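PDB 3L22: SusD superfamily protein from Bacteroides fragilis, which probably binds glycans at the outer membrane as a SusD-family lipoprotein, handing them on for import, and carries zinc ions in this crystal. Local coordinates for residues 58-63 and 274-279; 52-57 and 393-398; 284-289 and 385-390. One frame throughout, in Å; residues are numbered along the deposited sequence. Where two conformers were deposited one is given.

Interaction 1: residues 58-63 and 274-279; sequences NISNNL and GKIMLI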
loop_
_atom_site.group_PDB
_atom_site.type_symbol
_atom_site.label_atom_id
_atom_site.label_comp_id
_atom_site.label_asym_id
_atom_site.label_seq_id
_atom_site.Cartn_x
_atom_site.Cartn_y
_atom_site.Cartn_z
ATOM N N ASN A 58 -7.544 -5.863 16.001
ATOM C CA ASN A 58 -8.447 -6.865 15.489
ATOM C C ASN A 58 -8.960 -7.637 16.699
ATOM O O ASN A 58 -8.185 -8.306 17.378
ATOM C CB ASN A 58 -7.705 -7.796 14.507
ATOM C CG ASN A 58 -8.632 -8.764 13.792
ATOM O OD1 ASN A 58 -9.580 -9.306 14.408
ATOM N ND2 ASN A 58 -8.379 -8.988 12.479
ATOM N N ILE A 59 -10.251 -7.518 16.983
ATOM C CA ILE A 59 -10.858 -8.200 18.135
ATOM C C ILE A 59 -11.759 -9.372 17.716
ATOM O O ILE A 59 -12.543 -9.879 18.500
ATOM C CB ILE A 59 -11.573 -7.196 19.102
ATOM C CG1 ILE A 59 -12.603 -6.306 18.397
ATOM C CG2 ILE A 59 -10.537 -6.311 19.841
ATOM C CD1 ILE A 59 -13.837 -7.034 17.922
ATOM N N SER A 60 -11.635 -9.830 16.485
ATOM C CA SER A 60 -12.603 -10.803 15.938
ATOM C C SER A 60 -12.423 -12.194 16.495
ATOM O O SER A 60 -13.388 -12.968 16.486
ATOM C CB SER A 60 -12.483 -10.901 14.414
ATOM O OG SER A 60 -11.215 -11.405 13.988
ATOM N N ASN A 61 -11.204 -12.516 16.953
ATOM C CA ASN A 61 -10.864 -13.885 17.380
ATOM C C ASN A 61 -11.143 -14.905 16.289
ATOM O O ASN A 61 -11.434 -16.044 16.571
ATOM C CB ASN A 61 -11.624 -14.279 18.661
ATOM C CG ASN A 61 -10.997 -15.480 19.383
ATOM O OD1 ASN A 61 -9.783 -15.617 19.421
ATOM N ND2 ASN A 61 -11.830 -16.358 19.932
ATOM N N ASN A 62 -11.082 -14.498 15.027
ATOM C CA ASN A 62 -11.481 -15.368 13.935
ATOM C C ASN A 62 -10.419 -15.331 12.839
ATOM O O ASN A 62 -10.163 -14.285 12.270
ATOM C CB ASN A 62 -12.826 -14.867 13.411
ATOM C CG ASN A 62 -13.378 -15.706 12.268
ATOM O OD1 ASN A 62 -12.812 -16.735 11.899
ATOM N ND2 ASN A 62 -14.487 -15.239 11.676
ATOM N N LEU A 63 -9.836 -16.485 12.539
ATOM C CA LEU A 63 -8.807 -16.615 11.510
ATOM C C LEU A 63 -9.320 -16.234 10.117
ATOM O O LEU A 63 -8.544 -15.718 9.294
ATOM C CB LEU A 63 -8.225 -18.038 11.505
ATOM C CG LEU A 63 -7.592 -18.554 12.807
ATOM C CD1 LEU A 63 -6.843 -19.927 12.564
ATOM C CD2 LEU A 63 -6.665 -17.538 13.460
ATOM N N GLY A 274 -17.837 -2.674 14.409
ATOM C CA GLY A 274 -17.109 -2.892 15.661
ATOM C C GLY A 274 -16.797 -4.337 16.012
ATOM O O GLY A 274 -16.196 -4.585 17.046
ATOM N N LYS A 275 -17.163 -5.292 15.164
ATOM C CA LYS A 275 -16.940 -6.703 15.482
ATOM C C LYS A 275 -15.604 -7.238 14.977
ATOM O O LYS A 275 -15.236 -8.369 15.305
ATOM C CB LYS A 275 -18.073 -7.547 14.906
ATOM C CG LYS A 275 -19.445 -7.222 15.559
ATOM C CD LYS A 275 -20.564 -8.100 15.009
ATOM C CE LYS A 275 -21.908 -7.773 15.668
ATOM N NZ LYS A 275 -23.027 -8.373 14.864
ATOM N N ILE A 276 -14.889 -6.456 14.171
ATOM C CA ILE A 276 -13.603 -6.921 13.666
ATOM C C ILE A 276 -12.504 -5.951 14.052
ATOM O O ILE A 276 -11.782 -6.234 15.022
ATOM C CB ILE A 276 -13.621 -7.247 12.140
ATOM C CG1 ILE A 276 -14.759 -8.240 11.822
ATOM C CG2 ILE A 276 -12.238 -7.794 11.688
ATOM C CD1 ILE A 276 -14.987 -8.480 10.327
HETATM N N MSE A 277 -12.368 -4.832 13.311
HETATM C CA MSE A 277 -11.338 -3.841 13.566
HETATM C C MSE A 277 -11.921 -2.695 14.395
HETATM O O MSE A 277 -13.046 -2.251 14.140
HETATM C CB MSE A 277 -10.771 -3.257 12.277
HETATM C CG MSE A 277 -10.337 -4.262 11.229
HETATM SE SE MSE A 277 -9.041 -5.551 11.810
HETATM C CE MSE A 277 -7.615 -4.310 12.246
ATOM N N LEU A 278 -11.130 -2.247 15.373
ATOM C CA LEU A 278 -11.364 -1.015 16.116
ATOM C C LEU A 278 -10.080 -0.190 16.069
ATOM O O LEU A 278 -8.984 -0.702 15.775
ATOM C CB LEU A 278 -11.739 -1.325 17.562
ATOM C CG LEU A 278 -13.030 -2.104 17.866
ATOM C CD1 LEU A 278 -13.107 -2.485 19.395
ATOM C CD2 LEU A 278 -14.268 -1.234 17.411
ATOM N N ILE A 279 -10.217 1.090 16.368
ATOM C CA ILE A 279 -9.078 1.955 16.607
ATOM C C ILE A 279 -8.405 1.479 17.901
ATOM O O ILE A 279 -9.105 1.210 18.885
ATOM C CB ILE A 279 -9.501 3.400 16.816
ATOM C CG1 ILE A 279 -10.223 3.954 15.569
ATOM C CG2 ILE A 279 -8.250 4.283 17.197
ATOM C CD1 ILE A 279 -10.911 5.275 15.827
#
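Asn58 and Met277, a selenomethionine here, face each other as a non-hydrogen-bonded antiparallel pair, their CA atoms 4.6 Å apart, at the point where two very short strands meet. One step on, Ile59 N donates to Ile276 O at 2.8 Å with an almost linear N-H...O angle of 166°, and the same carbonyl oxygen receives a CA-H...O contact from Asn58. Beyond this the 58-63 chain turns off. Asn58 governs the turn: its OD1 accepts Ser60 N at 3.0 Å, closing an Asx turn, and also takes the Ser60 hydroxyl at 2.7 Å in the carbonyl plane. Ser60 OG in turn accepts from Asn62 N in an ST turn. Both turns follow directly where the strand pairing ends, and Asn58 and Ser60 suit them because their short polar side chains can bond nearby backbone N-H groups. With CG anti to N (chi1 -173°), the Asn58 amide lies alongside Ile276, and its ND2 comes 3.6 Å from Met277 SE, whose chain bends back at chi2 and chi3. Ile59 CD1 approaches Lys275 O to 3.3 Å, while Ile59 CG1 finds an apolar partner in Leu278 CD1 at 4.0 Å. Asn58 ND2 also donates to Asn51 OD1 and Thr65 O. Helices 67-70, through Phe67 and Tyr70, and 267-271, through Tyr270, both pack on the face that carries Asn58 and Met277.

Interaction 2: residues 52-57 and 393-398; sequences RGDDVI and GIRGID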
loop_
_atom_site.group_PDB
_atom_site.type_symbol
_atom_site.label_atom_id
_atom_site.label_comp_id
_atom_site.label_asym_id
_atom_site.label_seq_id
_atom_site.Cartn_x
_atom_site.Cartn_y
_atom_site.Cartn_z
ATOM N N ARG A 52 -1.160 -5.693 10.473
ATOM C CA ARG A 52 0.227 -5.844 10.896
ATOM C C ARG A 52 0.686 -4.713 11.774
ATOM O O ARG A 52 1.511 -4.933 12.659
ATOM C CB ARG A 52 1.160 -6.081 9.699
ATOM C CG ARG A 52 0.956 -7.467 9.126
ATOM C CD ARG A 52 1.809 -7.826 7.892
ATOM N NE ARG A 52 3.252 -7.602 7.993
ATOM C CZ ARG A 52 4.140 -8.379 8.613
ATOM N NH1 ARG A 52 3.783 -9.487 9.266
ATOM N NH2 ARG A 52 5.432 -8.037 8.572
ATOM N N GLY A 53 0.101 -3.543 11.604
ATOM C CA GLY A 53 0.402 -2.393 12.408
ATOM C C GLY A 53 -0.149 -2.364 13.824
ATOM O O GLY A 53 -0.670 -3.356 14.331
ATOM N N ASP A 54 -0.048 -1.184 14.424
ATOM C CA ASP A 54 -0.241 -0.971 15.833
ATOM C C ASP A 54 -1.221 0.184 16.135
ATOM O O ASP A 54 -1.334 0.643 17.283
ATOM C CB ASP A 54 1.133 -0.682 16.461
ATOM C CG ASP A 54 1.822 0.548 15.833
ATOM O OD1 ASP A 54 1.233 1.195 14.936
ATOM O OD2 ASP A 54 2.974 0.853 16.208
ATOM N N ASP A 55 -1.960 0.607 15.119
ATOM C CA ASP A 55 -2.887 1.732 15.247
ATOM C C ASP A 55 -4.357 1.335 15.261
ATOM O O ASP A 55 -5.199 2.120 15.695
ATOM C CB ASP A 55 -2.584 2.725 14.151
ATOM C CG ASP A 55 -1.244 3.419 14.375
ATOM O OD1 ASP A 55 -0.878 3.671 15.571
ATOM O OD2 ASP A 55 -0.561 3.727 13.376
ATOM N N VAL A 56 -4.647 0.142 14.745
ATOM C CA VAL A 56 -5.951 -0.508 14.856
ATOM C C VAL A 56 -5.737 -1.809 15.595
ATOM O O VAL A 56 -4.581 -2.239 15.716
ATOM C CB VAL A 56 -6.597 -0.731 13.457
ATOM C CG1 VAL A 56 -7.032 0.626 12.884
ATOM C CG2 VAL A 56 -5.675 -1.495 12.475
ATOM N N ILE A 57 -6.834 -2.379 16.127
ATOM C CA ILE A 57 -6.821 -3.701 16.733
ATOM C C ILE A 57 -7.859 -4.578 16.095
ATOM O O ILE A 57 -8.907 -4.106 15.712
ATOM C CB ILE A 57 -7.086 -3.694 18.263
ATOM C CG1 ILE A 57 -8.379 -2.912 18.622
ATOM C CG2 ILE A 57 -5.883 -3.152 18.935
ATOM C CD1 ILE A 57 -8.828 -3.045 20.103
ATOM N N GLY A 393 -3.582 1.029 4.590
ATOM C CA GLY A 393 -2.755 0.020 3.922
ATOM C C GLY A 393 -1.276 0.319 4.003
ATOM O O GLY A 393 -0.527 -0.158 3.171
ATOM N N ILE A 394 -0.864 1.068 5.033
ATOM C CA ILE A 394 0.476 1.644 5.091
ATOM C C ILE A 394 1.233 1.310 6.364
ATOM O O ILE A 394 2.452 1.070 6.298
ATOM C CB ILE A 394 0.429 3.202 4.890
ATOM C CG1 ILE A 394 0.234 3.551 3.407
ATOM C CG2 ILE A 394 1.687 3.878 5.370
ATOM C CD1 ILE A 394 -0.178 5.071 3.152
ATOM N N ARG A 395 0.553 1.269 7.514
ATOM C CA ARG A 395 1.292 1.259 8.759
ATOM C C ARG A 395 2.313 0.101 8.934
ATOM O O ARG A 395 3.474 0.305 9.362
ATOM C CB ARG A 395 0.311 1.282 9.921
ATOM C CG ARG A 395 0.982 1.223 11.294
ATOM C CD ARG A 395 1.891 2.418 11.518
ATOM N NE ARG A 395 2.550 2.368 12.806
ATOM C CZ ARG A 395 3.749 2.875 13.067
ATOM N NH1 ARG A 395 4.463 3.533 12.154
ATOM N NH2 ARG A 395 4.254 2.730 14.277
ATOM N N GLY A 396 1.867 -1.103 8.619
ATOM C CA GLY A 396 2.703 -2.285 8.743
ATOM C C GLY A 396 3.877 -2.264 7.769
ATOM O O GLY A 396 4.887 -2.925 8.010
ATOM N N ILE A 397 3.758 -1.500 6.676
ATOM C CA ILE A 397 4.882 -1.327 5.752
ATOM C C ILE A 397 5.909 -0.358 6.357
ATOM O O ILE A 397 7.113 -0.610 6.303
ATOM C CB ILE A 397 4.421 -0.833 4.369
ATOM C CG1 ILE A 397 3.549 -1.922 3.716
ATOM C CG2 ILE A 397 5.608 -0.462 3.516
ATOM C CD1 ILE A 397 2.837 -1.541 2.406
ATOM N N ASP A 398 5.451 0.749 6.939
ATOM C CA ASP A 398 6.393 1.726 7.499
ATOM C C ASP A 398 7.203 1.106 8.644
ATOM O O ASP A 398 8.440 1.283 8.725
ATOM C CB ASP A 398 5.664 2.997 7.958
ATOM C CG ASP A 398 5.287 3.944 6.807
ATOM O OD1 ASP A 398 5.775 3.791 5.644
ATOM O OD2 ASP A 398 4.512 4.893 7.073
HETATM O O HOH W 1 4.396 -5.431 6.606
#
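Gly53 and Gly396 bring the chain at residues 52-55 and the first turn of helix 395-401 together, their CA atoms only 4.3 Å apart. Gly53 CA lies 3.8 Å from Arg395 CG and Gly396 CA 4.2 Å from Arg52 CB; with no side chains on the two glycines, the backbones can come this near. Beside this close approach Arg395 reaches across to two consecutive aspartates. Its CG stands anti to N (chi1 178°) and the chain bends at chi2, carrying the aliphatic part past Gly53 and presenting one side of the guanidinium to Asp54. Arg395 NE donates to Asp54 OD1 at 2.8 Å along a nearly straight line, and Arg395 NH2 donates to Asp54 OD2 at 3.0 Å; this is a side-on, two-nitrogen salt bridge. OD2 is met on its syn lone pair, whereas OD1 is met on the syn side but 27° out of the carboxylate plane, consistent with the 29° between the carboxylate and guanidinium planes. Asp55 contributes charge alone: its OD2 lies 3.4 Å from Arg395 NE, well out of the guanidinium plane, and touches CD. Its OD1 pairs instead with Arg386. Near the glycines, water 1 accepts from Arg52 NE at 2.8 Å and donates weakly to Gly396 O, while Arg52 NH2 bonds Tyr424 O. Two carboxylates thus lie among two arginines at the edge of a buried contact, where each sign probably stabilises the other and favours charged aspartates; the paired hydrogen bonds also fix the rotation of the Arg395 guanidinium about its chain.

Interaction 3: residues 284-289 and 385-390; sequences GIMSKP and KRLEFI. With EDO (1,2-ethanediol), chain B.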
loop_
_atom_site.group_PDB
_atom_site.type_symbol
_atom_site.label_atom_id
_atom_site.label_comp_id
_atom_site.label_asym_id
_atom_site.label_seq_id
_atom_site.Cartn_x
_atom_site.Cartn_y
_atom_site.Cartn_z
ATOM N N GLY A 284 -2.204 2.894 20.523
ATOM C CA GLY A 284 -1.858 3.289 19.163
ATOM C C GLY A 284 -1.813 4.804 19.018
ATOM O O GLY A 284 -1.864 5.521 19.998
ATOM N N ILE A 285 -1.744 5.279 17.783
ATOM C CA ILE A 285 -1.578 6.692 17.489
ATOM C C ILE A 285 -2.642 7.560 18.155
ATOM O O ILE A 285 -2.338 8.629 18.697
ATOM C CB ILE A 285 -1.500 6.966 15.957
ATOM C CG1 ILE A 285 -1.108 8.442 15.669
ATOM C CG2 ILE A 285 -2.803 6.623 15.226
ATOM C CD1 ILE A 285 0.201 8.887 16.337
HETATM N N MSE A 286 -3.883 7.102 18.149
HETATM C CA MSE A 286 -4.959 7.903 18.719
HETATM C C MSE A 286 -5.028 7.812 20.234
HETATM O O MSE A 286 -5.911 8.415 20.792
HETATM C CB MSE A 286 -6.310 7.560 18.065
HETATM C CG MSE A 286 -6.355 7.933 16.615
HETATM SE SE MSE A 286 -8.235 7.994 16.061
HETATM C CE MSE A 286 -8.193 8.229 14.170
ATOM N N SER A 287 -4.123 7.069 20.886
ATOM C CA SER A 287 -3.933 7.170 22.323
ATOM C C SER A 287 -3.018 8.312 22.695
ATOM O O SER A 287 -2.887 8.589 23.865
ATOM C CB SER A 287 -3.304 5.890 22.887
ATOM O OG SER A 287 -1.922 5.778 22.592
ATOM N N LYS A 288 -2.322 8.924 21.742
ATOM C CA LYS A 288 -1.376 9.962 22.074
ATOM C C LYS A 288 -2.062 11.342 22.057
ATOM O O LYS A 288 -2.770 11.642 21.101
ATOM C CB LYS A 288 -0.222 9.971 21.076
ATOM C CG LYS A 288 0.583 8.656 21.051
ATOM C CD LYS A 288 1.678 8.758 20.027
ATOM C CE LYS A 288 2.322 7.412 19.684
ATOM N NZ LYS A 288 3.517 7.223 20.464
ATOM N N PRO A 289 -1.829 12.192 23.086
ATOM C CA PRO A 289 -2.640 13.424 23.087
ATOM C C PRO A 289 -2.456 14.404 21.900
ATOM O O PRO A 289 -3.477 14.946 21.453
ATOM C CB PRO A 289 -2.325 14.049 24.450
ATOM C CG PRO A 289 -2.135 12.857 25.349
ATOM C CD PRO A 289 -1.420 11.829 24.468
ATOM N N LYS A 385 2.092 10.558 10.032
ATOM C CA LYS A 385 1.838 9.531 9.028
ATOM C C LYS A 385 0.895 8.447 9.609
ATOM O O LYS A 385 -0.021 8.002 8.944
ATOM C CB LYS A 385 3.178 8.936 8.587
ATOM C CG LYS A 385 3.119 7.913 7.454
ATOM C CD LYS A 385 3.216 8.557 6.102
ATOM C CE LYS A 385 3.305 7.518 4.960
ATOM N NZ LYS A 385 4.602 6.810 5.020
ATOM N N ARG A 386 1.079 8.089 10.880
ATOM C CA ARG A 386 0.218 7.111 11.544
ATOM C C ARG A 386 -1.244 7.579 11.618
ATOM O O ARG A 386 -2.184 6.793 11.343
ATOM C CB ARG A 386 0.771 6.798 12.943
ATOM C CG ARG A 386 2.044 5.978 12.918
ATOM C CD ARG A 386 2.658 5.827 14.301
ATOM N NE ARG A 386 1.850 4.947 15.137
ATOM C CZ ARG A 386 2.156 4.583 16.376
ATOM N NH1 ARG A 386 3.257 5.041 16.982
ATOM N NH2 ARG A 386 1.339 3.781 17.038
ATOM N N LEU A 387 -1.434 8.850 11.943
ATOM C CA LEU A 387 -2.784 9.423 12.048
ATOM C C LEU A 387 -3.384 9.699 10.668
ATOM O O LEU A 387 -4.511 9.309 10.388
ATOM C CB LEU A 387 -2.788 10.694 12.919
ATOM C CG LEU A 387 -4.120 11.451 13.074
ATOM C CD1 LEU A 387 -5.195 10.531 13.681
ATOM C CD2 LEU A 387 -3.969 12.719 13.917
ATOM N N GLU A 388 -2.628 10.338 9.803
ATOM C CA GLU A 388 -3.118 10.581 8.451
ATOM C C GLU A 388 -3.534 9.289 7.727
ATOM O O GLU A 388 -4.535 9.328 7.032
ATOM C CB GLU A 388 -2.082 11.338 7.631
ATOM C CG GLU A 388 -2.569 11.920 6.285
ATOM C CD GLU A 388 -3.502 13.118 6.407
ATOM O OE1 GLU A 388 -3.387 13.928 7.371
ATOM O OE2 GLU A 388 -4.361 13.247 5.509
ATOM N N PHE A 389 -2.781 8.183 7.888
ATOM C CA PHE A 389 -2.984 6.961 7.122
ATOM C C PHE A 389 -3.511 5.767 7.901
ATOM O O PHE A 389 -3.458 4.618 7.443
ATOM C CB PHE A 389 -1.718 6.666 6.292
ATOM C CG PHE A 389 -1.516 7.692 5.265
ATOM C CD1 PHE A 389 -2.345 7.718 4.149
ATOM C CD2 PHE A 389 -0.625 8.730 5.459
ATOM C CE1 PHE A 389 -2.217 8.731 3.207
ATOM C CE2 PHE A 389 -0.512 9.735 4.535
ATOM C CZ PHE A 389 -1.326 9.741 3.424
ATOM N N ILE A 390 -4.123 6.050 9.050
ATOM C CA ILE A 390 -4.815 5.025 9.799
ATOM C C ILE A 390 -5.860 4.389 8.892
ATOM O O ILE A 390 -6.666 5.078 8.258
ATOM C CB ILE A 390 -5.411 5.557 11.139
ATOM C CG1 ILE A 390 -5.908 4.385 12.011
ATOM C CG2 ILE A 390 -6.532 6.616 10.938
ATOM C CD1 ILE A 390 -6.187 4.782 13.522
HETATM C C1 EDO B . 5.371 4.830 2.588
HETATM O O1 EDO B . 4.234 5.656 2.715
HETATM C C2 EDO B . 5.060 3.339 2.793
HETATM O O2 EDO B . 6.378 2.705 2.786
HETATM O O HOH W 2 3.997 4.541 19.752
#
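Ile285 points from its short 3-10 turn toward the last turn of helix 374-388, where its side chain and that of Arg386 run antiparallel, flank to flank. Starting from CB, Arg386 first meets an apolar surface: CB lies 3.7 Å from Ile285 CG1. A bend at chi3 (71°) then turns the outer chain, so that Arg386 NE passes 4.0 Å from Ile285 CB and the guanidinium lays one face over Ile285 CA. At the tip the two terminal nitrogens part company. NH2 lies close to Ile285 N and Gly284 C, but its bonding partner is Asp55 OD1, the same oxygen that accepts from Ile285 N. Arg386 NH1 donates to water 2 at 2.9 Å, and that water, in the guanidinium plane, also accepts from Lys288 NZ. Lys288 NZ and Arg386 NH1 stand 4.1 Å apart, and the shared water bridges them, while the carboxylate of Asp55 probably offsets part of the charge. A long, partly aliphatic side chain suits this position because it supplies packing near the helix and a charge beyond it.

Deeper in, the side chains that meet are apolar. Ile285 CG1 also touches Leu387 CB, and its CG2 approaches Ile390 CD1. Met286, another selenomethionine, is extended beyond CG and crosses Leu387 and Ile390 at about a right angle; its CE comes 3.8 Å from Leu387 CD1 and 4.0 Å from Ile390 CG2. The unbranched chain reaches between these branched ones, and Ile299 of helix 297-302 adds to the same cluster. Pointing away, Lys385 is salt-bridged to Asp398 and Asp333 and also bonds a 1,2-ethanediol, probably from the crystallisation liquor. The arrangement is that of a 3-10 turn packed on a helix C-terminus within the largely helical SusD fold, with hydrophobic branches inside and an arginine beside them whose charged end turns to Asp55 and water.

In the fold
From the N terminus, residues 52-57 come first and run directly into 58-63. Interaction 1 closes a loop of 210 intervening residues when strand 277-279 returns to strand 56-58. The chain then goes on to the turn at 284-289, and interaction 3 closes 95 residues later at the end of helix 374-388; the two loops are in series. Interaction 2, closed by helix 395-401, encloses both. Leu278 O accepts a probable hydrogen bond from Ile57 N, joining strands 56-58 and 277-279, which interactions 1 and 2 share, while salt bridges Asp55-Arg386 and Lys385-Asp398 join interactions 2 and 3. Ile279 packs on Met286 and Ile390, linking the sheet to interaction 3.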